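Local coordinates for divalent cation tolerance protein (Thermus thermophilus, PDB 1NZA), which is a trimeric member of the CutA family, probably involved in resistance toward heavy metals, at residues L27-S39 and D50-A63. Numbering follows the deposited sequence.
Sequences LAACVNIVPGLTS and DQELLLLVKTTTHA. With NA (sodium ion), chain C; NA (sodium ion), chain B.
Ser39 and Glu52 both set their first side-chain bond anti to the carbonyl carbon (chi1 -60° and -58°), bringing hydroxyl and carboxylate together on one face of the sheet. Ser39 OG donates to Glu52 OE1 at 2.5 Å, a length so short as to be doubtful. Glu52 OE1 and OE2 chelate one sodium ion, each at 2.4 Å; two waters and Thr8 OG1 complete the site. If the bond is real, the serine would help to hold, from the second shell, a carboxylate whose two oxygens the metal already grips. At the other end of this face, Lys58 bends at chi2 (-59°) and chi4, so that its chain crosses Asn32 at about a right angle and Lys58 NZ donates to Asn32 OD1 at 2.7 Å, tilted from the carbonyl plane. The ammonium also forms a salt bridge with Glu81 of the second subunit, which probably offsets its buried charge. Between these polar ends, Leu37 CD2 rests on Leu54 CB at 3.8 Å. Over the reverse face, Ile33 CG1 meets Leu55 CD2 at 3.8 Å, the two side chains lying alongside each other, while Leu53 CD2 touches both Ile33 CG2 and Pro35 CB. Helix 12-24 covers this side, against Val31 and Leu55. Ala28 CB presses unusually close to Val57 CG1, at 3.3 Å. Paired backbone bonds join Asn32 with Leu56 and Val34 with Leu54; the register then slips by one before Leu37 pairs with Glu52. Strands of the other subunits continue the sheet beyond 30-39. This is a long antiparallel beta hairpin with a beta bulge, in the ferredoxin-like fold of the trimeric CutA family.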
loop_
_atom_site.group_PDB
_atom_site.type_symbol
_atom_site.label_atom_id
_atom_site.label_comp_id
_atom_site.label_asym_id
_atom_site.label_seq_id
_atom_site.Cartn_x
_atom_site.Cartn_y
_atom_site.Cartn_z
ATOM N N LEU A 27 -18.737 -1.756 7.327
ATOM C CA LEU A 27 -17.735 -2.812 7.403
ATOM C C LEU A 27 -16.371 -2.177 7.169
ATOM O O LEU A 27 -15.333 -2.839 7.241
ATOM C CB LEU A 27 -18.007 -3.894 6.357
ATOM C CG LEU A 27 -19.280 -4.716 6.584
ATOM C CD1 LEU A 27 -19.422 -5.743 5.482
ATOM C CD2 LEU A 27 -19.219 -5.395 7.951
ATOM N N ALA A 28 -16.396 -0.880 6.889
ATOM C CA ALA A 28 -15.189 -0.100 6.651
ATOM C C ALA A 28 -15.592 1.359 6.824
ATOM O O ALA A 28 -16.738 1.723 6.555
ATOM C CB ALA A 28 -14.667 -0.351 5.242
ATOM N N ALA A 29 -14.662 2.188 7.285
ATOM C CA ALA A 29 -14.946 3.600 7.500
ATOM C C ALA A 29 -14.529 4.409 6.284
ATOM O O ALA A 29 -15.090 5.467 5.997
ATOM C CB ALA A 29 -14.198 4.104 8.719
ATOM N N CYS A 30 -13.535 3.897 5.570
ATOM C CA CYS A 30 -13.018 4.586 4.396
ATOM C C CYS A 30 -12.483 3.596 3.382
ATOM O O CYS A 30 -11.976 2.534 3.747
ATOM C CB CYS A 30 -11.897 5.530 4.825
ATOM S SG CYS A 30 -11.071 6.401 3.474
ATOM N N VAL A 31 -12.604 3.936 2.104
ATOM C CA VAL A 31 -12.078 3.082 1.047
ATOM C C VAL A 31 -11.460 3.972 -0.021
ATOM O O VAL A 31 -12.108 4.907 -0.497
ATOM C CB VAL A 31 -13.177 2.226 0.386
ATOM C CG1 VAL A 31 -12.589 1.443 -0.773
ATOM C CG2 VAL A 31 -13.783 1.266 1.404
ATOM N N ASN A 32 -10.206 3.698 -0.378
ATOM C CA ASN A 32 -9.520 4.468 -1.417
ATOM C C ASN A 32 -9.447 3.598 -2.663
ATOM O O ASN A 32 -9.090 2.425 -2.574
ATOM C CB ASN A 32 -8.076 4.803 -1.021
ATOM C CG ASN A 32 -7.975 5.554 0.283
ATOM O OD1 ASN A 32 -7.172 5.195 1.145
ATOM N ND2 ASN A 32 -8.768 6.609 0.433
ATOM N N ILE A 33 -9.768 4.174 -3.818
ATOM C CA ILE A 33 -9.697 3.444 -5.077
ATOM C C ILE A 33 -8.545 4.002 -5.898
ATOM O O ILE A 33 -8.515 5.200 -6.196
ATOM C CB ILE A 33 -10.995 3.598 -5.895
ATOM C CG1 ILE A 33 -12.179 3.052 -5.087
ATOM C CG2 ILE A 33 -10.851 2.879 -7.254
ATOM C CD1 ILE A 33 -13.531 3.276 -5.756
ATOM N N VAL A 34 -7.591 3.138 -6.241
ATOM C CA VAL A 34 -6.440 3.539 -7.053
ATOM C C VAL A 34 -6.615 2.892 -8.426
ATOM O O VAL A 34 -6.551 1.680 -8.567
ATOM C CB VAL A 34 -5.128 3.052 -6.426
ATOM C CG1 VAL A 34 -3.950 3.522 -7.268
ATOM C CG2 VAL A 34 -5.015 3.559 -4.993
ATOM N N PRO A 35 -6.844 3.703 -9.467
ATOM C CA PRO A 35 -7.028 3.122 -10.801
ATOM C C PRO A 35 -5.742 2.860 -11.582
ATOM O O PRO A 35 -4.645 3.193 -11.137
ATOM C CB PRO A 35 -7.902 4.160 -11.491
ATOM C CG PRO A 35 -7.324 5.440 -10.958
ATOM C CD PRO A 35 -7.132 5.148 -9.472
ATOM N N GLY A 36 -5.896 2.235 -12.748
ATOM C CA GLY A 36 -4.766 1.989 -13.628
ATOM C C GLY A 36 -3.708 0.938 -13.347
ATOM O O GLY A 36 -2.589 1.051 -13.849
ATOM N N LEU A 37 -4.040 -0.095 -12.584
ATOM C CA LEU A 37 -3.054 -1.127 -12.289
ATOM C C LEU A 37 -2.911 -2.164 -13.391
ATOM O O LEU A 37 -3.844 -2.415 -14.146
ATOM C CB LEU A 37 -3.424 -1.883 -11.019
ATOM C CG LEU A 37 -2.932 -1.407 -9.660
ATOM C CD1 LEU A 37 -3.561 -0.071 -9.325
ATOM C CD2 LEU A 37 -3.302 -2.459 -8.615
ATOM N N THR A 38 -1.722 -2.753 -13.468
ATOM C CA THR A 38 -1.441 -3.846 -14.392
ATOM C C THR A 38 -1.131 -4.971 -13.421
ATOM O O THR A 38 -0.295 -4.803 -12.537
ATOM C CB THR A 38 -0.181 -3.603 -15.238
ATOM O OG1 THR A 38 -0.439 -2.566 -16.192
ATOM C CG2 THR A 38 0.219 -4.871 -15.975
ATOM N N SER A 39 -1.805 -6.103 -13.553
ATOM C CA SER A 39 -1.537 -7.206 -12.645
ATOM C C SER A 39 -0.985 -8.401 -13.403
ATOM O O SER A 39 -1.508 -8.793 -14.448
ATOM C CB SER A 39 -2.807 -7.583 -11.888
ATOM O OG SER A 39 -3.275 -6.471 -11.137
ATOM N N ASP A 50 -3.617 -8.773 -16.352
ATOM C CA ASP A 50 -4.958 -8.229 -16.259
ATOM C C ASP A 50 -4.894 -6.741 -15.921
ATOM O O ASP A 50 -3.868 -6.254 -15.461
ATOM C CB ASP A 50 -5.741 -8.984 -15.179
ATOM C CG ASP A 50 -7.216 -8.730 -15.253
ATOM O OD1 ASP A 50 -7.649 -8.191 -16.284
ATOM O OD2 ASP A 50 -7.949 -9.078 -14.304
ATOM N N GLN A 51 -5.975 -6.021 -16.196
ATOM C CA GLN A 51 -6.051 -4.596 -15.877
ATOM C C GLN A 51 -6.951 -4.521 -14.655
ATOM O O GLN A 51 -8.050 -5.072 -14.662
ATOM C CB GLN A 51 -6.681 -3.816 -17.019
ATOM C CG GLN A 51 -5.928 -3.910 -18.302
ATOM C CD GLN A 51 -6.577 -3.081 -19.379
ATOM O OE1 GLN A 51 -6.606 -1.851 -19.295
ATOM N NE2 GLN A 51 -7.120 -3.744 -20.391
ATOM N N GLU A 52 -6.497 -3.833 -13.611
ATOM C CA GLU A 52 -7.275 -3.761 -12.379
ATOM C C GLU A 52 -7.206 -2.420 -11.675
ATOM O O GLU A 52 -6.504 -1.512 -12.104
ATOM C CB GLU A 52 -6.779 -4.810 -11.381
ATOM C CG GLU A 52 -6.827 -6.254 -11.858
ATOM C CD GLU A 52 -6.521 -7.217 -10.735
ATOM O OE1 GLU A 52 -5.424 -7.118 -10.146
ATOM O OE2 GLU A 52 -7.388 -8.059 -10.429
ATOM N N LEU A 53 -7.964 -2.329 -10.589
ATOM C CA LEU A 53 -7.986 -1.160 -9.728
ATOM C C LEU A 53 -7.759 -1.716 -8.340
ATOM O O LEU A 53 -8.150 -2.852 -8.045
ATOM C CB LEU A 53 -9.327 -0.436 -9.775
ATOM C CG LEU A 53 -9.655 0.269 -11.087
ATOM C CD1 LEU A 53 -10.333 -0.688 -12.046
ATOM C CD2 LEU A 53 -10.553 1.451 -10.787
ATOM N N LEU A 54 -7.121 -0.921 -7.493
ATOM C CA LEU A 54 -6.817 -1.345 -6.137
ATOM C C LEU A 54 -7.712 -0.643 -5.141
ATOM O O LEU A 54 -7.936 0.555 -5.245
ATOM C CB LEU A 54 -5.357 -1.020 -5.804
ATOM C CG LEU A 54 -4.854 -1.265 -4.375
ATOM C CD1 LEU A 54 -4.763 -2.757 -4.106
ATOM C CD2 LEU A 54 -3.485 -0.625 -4.198
ATOM N N LEU A 55 -8.232 -1.391 -4.177
ATOM C CA LEU A 55 -9.047 -0.785 -3.133
ATOM C C LEU A 55 -8.225 -0.878 -1.848
ATOM O O LEU A 55 -7.703 -1.952 -1.532
ATOM C CB LEU A 55 -10.355 -1.552 -2.910
ATOM C CG LEU A 55 -11.329 -1.840 -4.057
ATOM C CD1 LEU A 55 -12.690 -2.150 -3.462
ATOM C CD2 LEU A 55 -11.432 -0.662 -4.992
ATOM N N LEU A 56 -8.069 0.243 -1.146
ATOM C CA LEU A 56 -7.364 0.261 0.144
ATOM C C LEU A 56 -8.494 0.500 1.134
ATOM O O LEU A 56 -9.076 1.585 1.171
ATOM C CB LEU A 56 -6.351 1.406 0.221
ATOM C CG LEU A 56 -5.184 1.397 -0.768
ATOM C CD1 LEU A 56 -4.213 2.531 -0.446
ATOM C CD2 LEU A 56 -4.471 0.083 -0.683
ATOM N N VAL A 57 -8.804 -0.518 1.932
ATOM C CA VAL A 57 -9.914 -0.451 2.883
ATOM C C VAL A 57 -9.494 -0.305 4.343
ATOM O O VAL A 57 -8.759 -1.138 4.862
ATOM C CB VAL A 57 -10.781 -1.724 2.764
ATOM C CG1 VAL A 57 -12.053 -1.570 3.593
ATOM C CG2 VAL A 57 -11.113 -1.990 1.296
ATOM N N LYS A 58 -9.978 0.747 5.001
ATOM C CA LYS A 58 -9.663 0.988 6.413
ATOM C C LYS A 58 -10.747 0.314 7.256
ATOM O O LYS A 58 -11.890 0.769 7.290
ATOM C CB LYS A 58 -9.648 2.489 6.696
ATOM C CG LYS A 58 -8.983 3.315 5.606
ATOM C CD LYS A 58 -7.541 2.907 5.369
ATOM C CE LYS A 58 -7.089 3.365 3.994
ATOM N NZ LYS A 58 -7.466 4.793 3.751
ATOM N N THR A 59 -10.384 -0.760 7.951
ATOM C CA THR A 59 -11.364 -1.497 8.743
ATOM C C THR A 59 -10.750 -2.086 10.018
ATOM O O THR A 59 -9.712 -1.616 10.478
ATOM C CB THR A 59 -11.971 -2.618 7.874
ATOM O OG1 THR A 59 -13.010 -3.298 8.591
ATOM C CG2 THR A 59 -10.893 -3.602 7.464
ATOM N N THR A 60 -11.404 -3.095 10.592
ATOM C CA THR A 60 -10.911 -3.738 11.811
ATOM C C THR A 60 -10.999 -5.262 11.711
ATOM O O THR A 60 -11.713 -5.806 10.866
ATOM C CB THR A 60 -11.719 -3.302 13.049
ATOM O OG1 THR A 60 -13.036 -3.859 12.977
ATOM C CG2 THR A 60 -11.824 -1.795 13.115
ATOM N N THR A 61 -10.271 -5.952 12.584
ATOM C CA THR A 61 -10.278 -7.410 12.583
ATOM C C THR A 61 -11.661 -7.961 12.920
ATOM O O THR A 61 -12.006 -9.071 12.519
ATOM C CB THR A 61 -9.267 -7.975 13.596
ATOM O OG1 THR A 61 -9.483 -7.369 14.878
ATOM C CG2 THR A 61 -7.850 -7.700 13.137
ATOM N N HIS A 62 -12.451 -7.186 13.652
ATOM C CA HIS A 62 -13.788 -7.635 14.022
ATOM C C HIS A 62 -14.747 -7.603 12.837
ATOM O O HIS A 62 -15.661 -8.425 12.745
ATOM C CB HIS A 62 -14.349 -6.783 15.164
ATOM C CG HIS A 62 -15.723 -7.189 15.601
ATOM N ND1 HIS A 62 -16.857 -6.879 14.880
ATOM C CD2 HIS A 62 -16.143 -7.905 16.672
ATOM C CE1 HIS A 62 -17.916 -7.385 15.487
ATOM N NE2 HIS A 62 -17.510 -8.012 16.577
ATOM N N ALA A 63 -14.536 -6.655 11.931
ATOM C CA ALA A 63 -15.390 -6.527 10.759
ATOM C C ALA A 63 -14.901 -7.394 9.608
ATOM O O ALA A 63 -15.687 -7.794 8.752
ATOM C CB ALA A 63 -15.453 -5.065 10.314
HETATM NA NA NA C . -9.726 -7.824 -16.979
HETATM NA NA NA B . -5.969 -8.989 -8.706
HETATM O O HOH W 1 -10.535 -8.916 -15.004
HETATM O O HOH W 2 -10.102 -5.742 -15.933
HETATM O O HOH W 3 -3.795 -9.035 -7.408
HETATM O O HOH W 4 -5.012 -10.374 -10.422
#